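Side-chain contacts in carboxylesterase YbfK (Bacillus subtilis, PDB 4CCY), which hydrolyses carboxylic esters to an alcohol and a carboxylate as a bacterial carboxylesterase of the alpha/beta hydrolase superfamily: residues L238-H243 and Q250-R255; G262-I267 and N284-S289; K269-G272 and L277-P280. All blocks are in the same frame, centred on the assembly; numbering follows the deposited sequence.

Overall arrangement
All three contacts lie in the C-terminal part of the alpha/beta hydrolase fold. Following the chain, contact 1 comes first and closes the short loop between strand 236-241 and helix 249-259. Only after it is complete does contact 2 open, on strand 264-268, to be closed by helix 280-290. Contact 3 is nested inside that larger loop and links the loop after strand 264-268 to the end of helix 275-278. Strands 236-241 and 264-268 are parallel neighbours, so contacts 1 and 2 share a sheet and touch through its backbone. Contacts 1 and 3 meet where E242 and H243 bond to N270 and A271. The centres of the contacts are about 13 to 14 Å apart.

Contact 1 (L238-H243 and Q250-R255); sequences LMFGEH and QMAFER
The ring of F240, near the end of strand 236-241, rests against A252 and F253 of helix 249-259 in a small, buried packing contact. Before it along the strand, L238 also directs its side chain to the helix side of the sheet, where it touches A256, one turn after A252, and F158. M239 faces the other way, onto Y282 and R286 of helix 280-290, so alternate strand residues serve the two layers of helices. F240 then points back to the helix. With CG anti to the carbonyl carbon (chi1 -58°), its ring is aimed at the helix, and the outer atoms CZ, CE1 and CE2 do the touching. F240 CZ lies 3.5 Å from A252 CB, and the neighbouring F240 CE1 is 3.8 Å from the same methyl. F240 CE2 comes within 3.7 Å of the backbone F253 N and 4.0 Å of F253 CB. A252 CB and F253 N come to the F240 ring obliquely, and of F253 just the backbone and CB are met: its CG is anti to the backbone N (chi1 165°), which carries the phenyl group off to cover A265 and I267 of the next strand. P154 and Q249 also touch F240. Further along, E242 OE2 accepts a hydrogen bond from N270 N. The chain next reaches E244, by similarity the acid of the charge relay system and also a ligand of a bound sodium ion; the side chains of F240 and E244 are about 5 Å apart. Strand 236-241, helix 249-259 and the parallel strand 264-268 thus form a beta-alpha-beta crossover of the alpha/beta hydrolase fold, with the acid-bearing loop at its first turn.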
# COMPACT_ATOMS: atom_id res chain seq x y z
N LEU A 238 -9.44 -7.60 6.37
CA LEU A 238 -8.05 -7.67 6.82
C LEU A 238 -7.41 -9.02 6.48
O LEU A 238 -7.91 -10.08 6.91
CB LEU A 238 -7.96 -7.44 8.34
CG LEU A 238 -6.55 -7.41 8.95
CD1 LEU A 238 -5.66 -6.36 8.30
CD2 LEU A 238 -6.61 -7.20 10.46
N MET A 239 -6.31 -8.98 5.74
CA MET A 239 -5.66 -10.20 5.27
C MET A 239 -4.19 -10.24 5.66
O MET A 239 -3.45 -9.30 5.43
CB MET A 239 -5.82 -10.36 3.75
CG MET A 239 -7.27 -10.36 3.27
SD MET A 239 -7.43 -10.59 1.49
CE MET A 239 -7.09 -12.33 1.33
N PHE A 240 -3.78 -11.35 6.26
CA PHE A 240 -2.36 -11.60 6.52
C PHE A 240 -1.95 -12.88 5.82
O PHE A 240 -2.80 -13.74 5.53
CB PHE A 240 -2.12 -11.81 8.01
CG PHE A 240 -2.53 -10.66 8.89
CD1 PHE A 240 -1.70 -9.55 9.05
CD2 PHE A 240 -3.73 -10.71 9.59
CE1 PHE A 240 -2.08 -8.50 9.88
CE2 PHE A 240 -4.11 -9.67 10.43
CZ PHE A 240 -3.29 -8.56 10.56
N GLY A 241 -0.65 -13.02 5.57
CA GLY A 241 -0.08 -14.26 5.05
C GLY A 241 0.48 -15.07 6.21
O GLY A 241 1.08 -14.52 7.14
N GLU A 242 0.29 -16.39 6.17
CA GLU A 242 0.76 -17.25 7.28
C GLU A 242 2.26 -17.16 7.55
O GLU A 242 2.69 -17.45 8.67
CB GLU A 242 0.31 -18.71 7.09
CG GLU A 242 0.88 -19.40 5.86
CD GLU A 242 0.84 -20.92 5.97
OE1 GLU A 242 0.79 -21.46 7.10
OE2 GLU A 242 0.88 -21.57 4.91
N HIS A 243 3.03 -16.75 6.54
CA HIS A 243 4.50 -16.65 6.62
C HIS A 243 5.03 -15.24 6.79
O HIS A 243 6.22 -15.00 6.57
CB HIS A 243 5.14 -17.32 5.40
CG HIS A 243 4.88 -18.81 5.31
ND1 HIS A 243 5.00 -19.64 6.38
CD2 HIS A 243 4.49 -19.62 4.23
CE1 HIS A 243 4.70 -20.90 6.01
NE2 HIS A 243 4.39 -20.88 4.69
N GLN A 250 -0.58 -13.85 13.88
CA GLN A 250 -1.63 -14.45 14.72
C GLN A 250 -2.16 -13.44 15.75
O GLN A 250 -3.38 -13.22 15.83
CB GLN A 250 -1.14 -15.75 15.40
CG GLN A 250 -2.23 -16.52 16.13
CD GLN A 250 -3.39 -16.94 15.24
OE1 GLN A 250 -3.20 -17.35 14.09
NE2 GLN A 250 -4.60 -16.85 15.77
N MET A 251 -1.26 -12.82 16.50
CA MET A 251 -1.61 -11.78 17.46
C MET A 251 -2.31 -10.57 16.82
O MET A 251 -3.23 -10.02 17.39
CB MET A 251 -0.36 -11.32 18.23
CG MET A 251 0.26 -12.38 19.13
SD MET A 251 1.78 -11.84 19.95
CE MET A 251 1.20 -10.45 20.93
N ALA A 252 -1.85 -10.15 15.64
CA ALA A 252 -2.49 -9.04 14.93
C ALA A 252 -3.91 -9.43 14.53
O ALA A 252 -4.86 -8.66 14.74
CB ALA A 252 -1.68 -8.67 13.70
N PHE A 253 -4.06 -10.64 13.98
CA PHE A 253 -5.37 -11.22 13.65
C PHE A 253 -6.32 -11.29 14.86
O PHE A 253 -7.44 -10.76 14.82
CB PHE A 253 -5.19 -12.60 13.00
CG PHE A 253 -6.45 -13.41 12.96
CD1 PHE A 253 -7.39 -13.21 11.95
CD2 PHE A 253 -6.71 -14.38 13.94
CE1 PHE A 253 -8.56 -13.95 11.91
CE2 PHE A 253 -7.88 -15.13 13.90
CZ PHE A 253 -8.80 -14.92 12.89
N GLU A 254 -5.87 -11.93 15.94
CA GLU A 254 -6.65 -12.02 17.18
C GLU A 254 -7.11 -10.64 17.69
O GLU A 254 -8.30 -10.43 17.98
CB GLU A 254 -5.88 -12.78 18.27
CG GLU A 254 -5.83 -14.29 18.03
CD GLU A 254 -5.28 -15.06 19.22
OE1 GLU A 254 -5.43 -14.59 20.37
OE2 GLU A 254 -4.70 -16.15 19.00
N ARG A 255 -6.16 -9.71 17.78
CA ARG A 255 -6.44 -8.35 18.23
C ARG A 255 -7.48 -7.63 17.34
O ARG A 255 -8.47 -7.09 17.84
CB ARG A 255 -5.14 -7.54 18.35
CG ARG A 255 -5.28 -6.29 19.18
CD ARG A 255 -3.96 -5.55 19.43
NE ARG A 255 -4.27 -4.25 20.00
CZ ARG A 255 -4.23 -3.08 19.35
NH1 ARG A 255 -3.83 -3.02 18.09
NH2 ARG A 255 -4.57 -1.96 19.98

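Contact 2 (G262-I267 and N284-S289)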
# COMPACT_ATOMS: atom_id res chain seq x y z
N GLY A 262 -17.51 -5.83 13.09
CA GLY A 262 -17.88 -6.38 11.78
C GLY A 262 -16.72 -6.72 10.87
O GLY A 262 -16.93 -6.94 9.68
N ILE A 263 -15.49 -6.77 11.40
CA ILE A 263 -14.30 -7.05 10.58
C ILE A 263 -14.34 -8.45 9.97
O ILE A 263 -14.77 -9.41 10.61
CB ILE A 263 -12.97 -6.84 11.35
CG1 ILE A 263 -11.78 -6.84 10.38
CG2 ILE A 263 -12.76 -7.90 12.43
CD1 ILE A 263 -10.55 -6.11 10.88
N GLN A 264 -13.88 -8.55 8.73
CA GLN A 264 -13.55 -9.84 8.15
C GLN A 264 -12.04 -9.93 8.09
O GLN A 264 -11.38 -9.22 7.31
CB GLN A 264 -14.21 -9.98 6.77
CG GLN A 264 -15.73 -9.92 6.86
CD GLN A 264 -16.42 -9.80 5.52
OE1 GLN A 264 -15.91 -10.26 4.50
NE2 GLN A 264 -17.61 -9.19 5.52
N ALA A 265 -11.48 -10.76 8.96
CA ALA A 265 -10.04 -10.93 9.06
C ALA A 265 -9.68 -12.39 8.84
O ALA A 265 -10.41 -13.29 9.28
CB ALA A 265 -9.53 -10.45 10.42
N GLU A 266 -8.56 -12.62 8.15
CA GLU A 266 -8.11 -13.96 7.81
C GLU A 266 -6.60 -14.04 7.66
O GLU A 266 -5.93 -13.04 7.41
CB GLU A 266 -8.80 -14.47 6.53
CG GLU A 266 -8.52 -13.64 5.28
CD GLU A 266 -9.31 -14.11 4.06
OE1 GLU A 266 -10.47 -13.73 3.91
OE2 GLU A 266 -8.79 -14.88 3.26
N ILE A 267 -6.09 -15.26 7.77
CA ILE A 267 -4.69 -15.55 7.53
C ILE A 267 -4.60 -16.59 6.40
O ILE A 267 -5.11 -17.71 6.53
CB ILE A 267 -3.98 -16.03 8.82
CG1 ILE A 267 -4.07 -14.96 9.93
CG2 ILE A 267 -2.54 -16.41 8.52
CD1 ILE A 267 -3.72 -15.46 11.32
N ASN A 284 -7.38 -11.58 -5.59
CA ASN A 284 -8.23 -10.93 -6.61
C ASN A 284 -9.72 -11.15 -6.36
O ASN A 284 -10.50 -10.19 -6.25
CB ASN A 284 -7.85 -11.38 -8.03
CG ASN A 284 -6.54 -10.78 -8.52
OD1 ASN A 284 -5.91 -9.97 -7.83
ND2 ASN A 284 -6.12 -11.17 -9.71
N GLN A 285 -10.12 -12.42 -6.23
CA GLN A 285 -11.53 -12.76 -6.04
C GLN A 285 -12.05 -12.40 -4.65
O GLN A 285 -13.18 -11.91 -4.52
CB GLN A 285 -11.80 -14.24 -6.40
CG GLN A 285 -13.26 -14.67 -6.22
CD GLN A 285 -14.23 -13.83 -7.03
OE1 GLN A 285 -14.24 -13.89 -8.25
NE2 GLN A 285 -15.05 -13.03 -6.35
N ARG A 286 -11.23 -12.61 -3.62
CA ARG A 286 -11.64 -12.31 -2.24
C ARG A 286 -11.99 -10.83 -2.08
O ARG A 286 -12.97 -10.47 -1.43
CB ARG A 286 -10.54 -12.69 -1.26
CG ARG A 286 -10.88 -12.36 0.18
CD ARG A 286 -11.90 -13.35 0.72
NE ARG A 286 -12.40 -13.03 2.06
CZ ARG A 286 -13.47 -12.27 2.32
NH1 ARG A 286 -14.17 -11.71 1.34
NH2 ARG A 286 -13.83 -12.07 3.59
N VAL A 287 -11.16 -9.98 -2.68
CA VAL A 287 -11.41 -8.54 -2.67
C VAL A 287 -12.65 -8.19 -3.50
O VAL A 287 -13.47 -7.40 -3.04
CB VAL A 287 -10.14 -7.76 -3.10
CG1 VAL A 287 -10.44 -6.29 -3.38
CG2 VAL A 287 -9.07 -7.90 -2.02
N LEU A 288 -12.80 -8.76 -4.69
CA LEU A 288 -14.01 -8.51 -5.49
C LEU A 288 -15.28 -8.87 -4.71
O LEU A 288 -16.23 -8.09 -4.66
CB LEU A 288 -13.99 -9.29 -6.81
CG LEU A 288 -13.25 -8.77 -8.05
CD1 LEU A 288 -13.51 -9.73 -9.20
CD2 LEU A 288 -13.70 -7.35 -8.43
N SER A 289 -15.26 -10.05 -4.09
CA SER A 289 -16.37 -10.54 -3.25
C SER A 289 -16.69 -9.58 -2.09
O SER A 289 -17.85 -9.26 -1.84
CB SER A 289 -16.03 -11.92 -2.68
OG SER A 289 -16.29 -12.95 -3.63
O HOH W 1 -16.66 -10.51 1.95
O HOH W 2 -12.42 -13.06 5.81
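R286 reaches from helix 280-290 to strand 264-268 and lays the edge of its guanidinium group against two side chains, Q264 and E266, which lie on the same face of the strand with A265 turned to the other. Its CG starts anti to the backbone N, and a bend at the next bond (chi2 74°) swings the head toward the strand. R286 NE donates to E266 OE1 at 2.8 Å, forming a salt bridge. The carboxylate is met on its syn side, but the carboxylate and guanidinium planes are clearly tilted against each other. E266 gets there from the crowded position between its backbone N and carbonyl carbon (chi1 61°) and is extended beyond CG; its chain and that of R286 run past each other in opposite directions. R286 NH2 gives a nearly straight bond of 2.9 Å to a lone pair of Q264 OE1; here the amide and guanidinium planes are only 14° apart. Two waters also lie at this edge, in the guanidinium plane. Water 1 donates a hydrogen bond to Q264 OE1 and accepts one from R286 NH1 at 2.8 Å, while water 2 links E266 OE1 with R286 NH2 in the same manner. The NE and NH2 bonds and both waters therefore fix the rotation of the guanidinium. The second carboxylate oxygen, E266 OE2, is held by the hydroxyl of Y282, one helical turn before R286. A leucine in place of R286 would probably leave E266 OE1 without its charge partner and Q264 OE1 without its protein donor, the glutamine amide being then freer to turn. A265 and I267 pack on helix 249-259, so strand 264-268 is sandwiched between two helices, as in the three-layer alpha-beta-alpha architecture of the alpha/beta hydrolases.

Contact 3 (K269-G272 and L277-P280); sequences KNAG and LEQP
The carboxylate of E278 lies alongside the backbone from A271 to G272, in the loop that leads to H273, the histidine of the charge relay system by similarity. In the alpha/beta hydrolase fold this histidine follows the last strand of the sheet, here strand 264-268, and contact 3 ties the start of its loop to the end of helix 275-278. E278 OE1 accepts a short hydrogen bond of 2.6 Å from G272 N. The donor sits on the syn side of the carboxylate, though clearly tilted from its plane. The other oxygen, E278 OE2, lies against A271 CA at 3.5 Å. Next in sequence, Q279 leaves the helical path and is the N-cap residue of helix 280-290. Its CG lies 3.9 Å from A271 CB, which settles against the aliphatic part of the side chain. The chain then bends at chi2 (-70°), bringing the amide round to the preceding peptide and N270 CB. E278 and Q279 thus grip nearby backbone groups, one accepting from an N-H and the other donating to a carbonyl. From the side of strand 236-241, H243 N bonds to A271 O, so the loop is held between two parts of the chain. G272 lies about 5 Å from the side chains of H273 and E244. Q279 NE2 donates to N270 O at 2.9 Å, from well above the carbonyl plane, while N270 O itself lies almost exactly in the plane of the glutamine amide.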
# COMPACT_ATOMS: atom_id res chain seq x y z
N LYS A 269 -2.94 -19.21 3.73
CA LYS A 269 -1.91 -20.23 3.63
C LYS A 269 -0.99 -20.01 2.45
O LYS A 269 -1.42 -19.51 1.40
CB LYS A 269 -2.53 -21.61 3.47
CG LYS A 269 -2.86 -22.31 4.77
CD LYS A 269 -3.49 -23.67 4.50
CE LYS A 269 -2.49 -24.80 4.69
NZ LYS A 269 -3.18 -26.07 5.05
N ASN A 270 0.26 -20.41 2.63
CA ASN A 270 1.27 -20.45 1.57
C ASN A 270 1.55 -19.06 1.02
O ASN A 270 1.72 -18.87 -0.19
CB ASN A 270 0.86 -21.43 0.45
CG ASN A 270 0.68 -22.86 0.96
OD1 ASN A 270 1.49 -23.36 1.72
ND2 ASN A 270 -0.39 -23.51 0.51
N ALA A 271 1.57 -18.09 1.92
CA ALA A 271 1.95 -16.74 1.55
C ALA A 271 2.63 -16.06 2.71
O ALA A 271 2.39 -16.39 3.87
CB ALA A 271 0.74 -15.95 1.11
N GLY A 272 3.52 -15.12 2.38
CA GLY A 272 4.12 -14.25 3.39
C GLY A 272 3.51 -12.86 3.36
O GLY A 272 2.29 -12.70 3.18
N LEU A 277 0.84 -10.29 -4.32
CA LEU A 277 1.76 -10.74 -5.37
C LEU A 277 1.93 -12.26 -5.38
O LEU A 277 2.06 -12.87 -6.45
CB LEU A 277 3.13 -10.07 -5.24
CG LEU A 277 3.26 -8.60 -5.67
CD1 LEU A 277 4.51 -7.99 -5.06
CD2 LEU A 277 3.25 -8.42 -7.19
N GLU A 278 1.93 -12.87 -4.20
CA GLU A 278 2.11 -14.31 -4.02
C GLU A 278 0.89 -15.17 -4.33
O GLU A 278 1.02 -16.28 -4.85
CB GLU A 278 2.49 -14.59 -2.58
CG GLU A 278 3.95 -14.88 -2.38
CD GLU A 278 4.26 -15.33 -0.97
OE1 GLU A 278 4.22 -14.48 -0.06
OE2 GLU A 278 4.53 -16.54 -0.78
N GLN A 279 -0.28 -14.69 -3.94
CA GLN A 279 -1.53 -15.41 -4.17
C GLN A 279 -2.54 -14.52 -4.87
O GLN A 279 -3.64 -14.28 -4.33
CB GLN A 279 -2.12 -15.93 -2.84
CG GLN A 279 -1.23 -16.91 -2.08
CD GLN A 279 -1.12 -18.26 -2.78
OE1 GLN A 279 -1.87 -18.56 -3.70
NE2 GLN A 279 -0.20 -19.08 -2.31
N PRO A 280 -2.18 -14.01 -6.07
CA PRO A 280 -3.04 -13.04 -6.73
C PRO A 280 -4.43 -13.60 -7.09
O PRO A 280 -5.40 -12.86 -7.00
CB PRO A 280 -2.26 -12.68 -8.01
CG PRO A 280 -1.36 -13.83 -8.26
CD PRO A 280 -0.99 -14.34 -6.89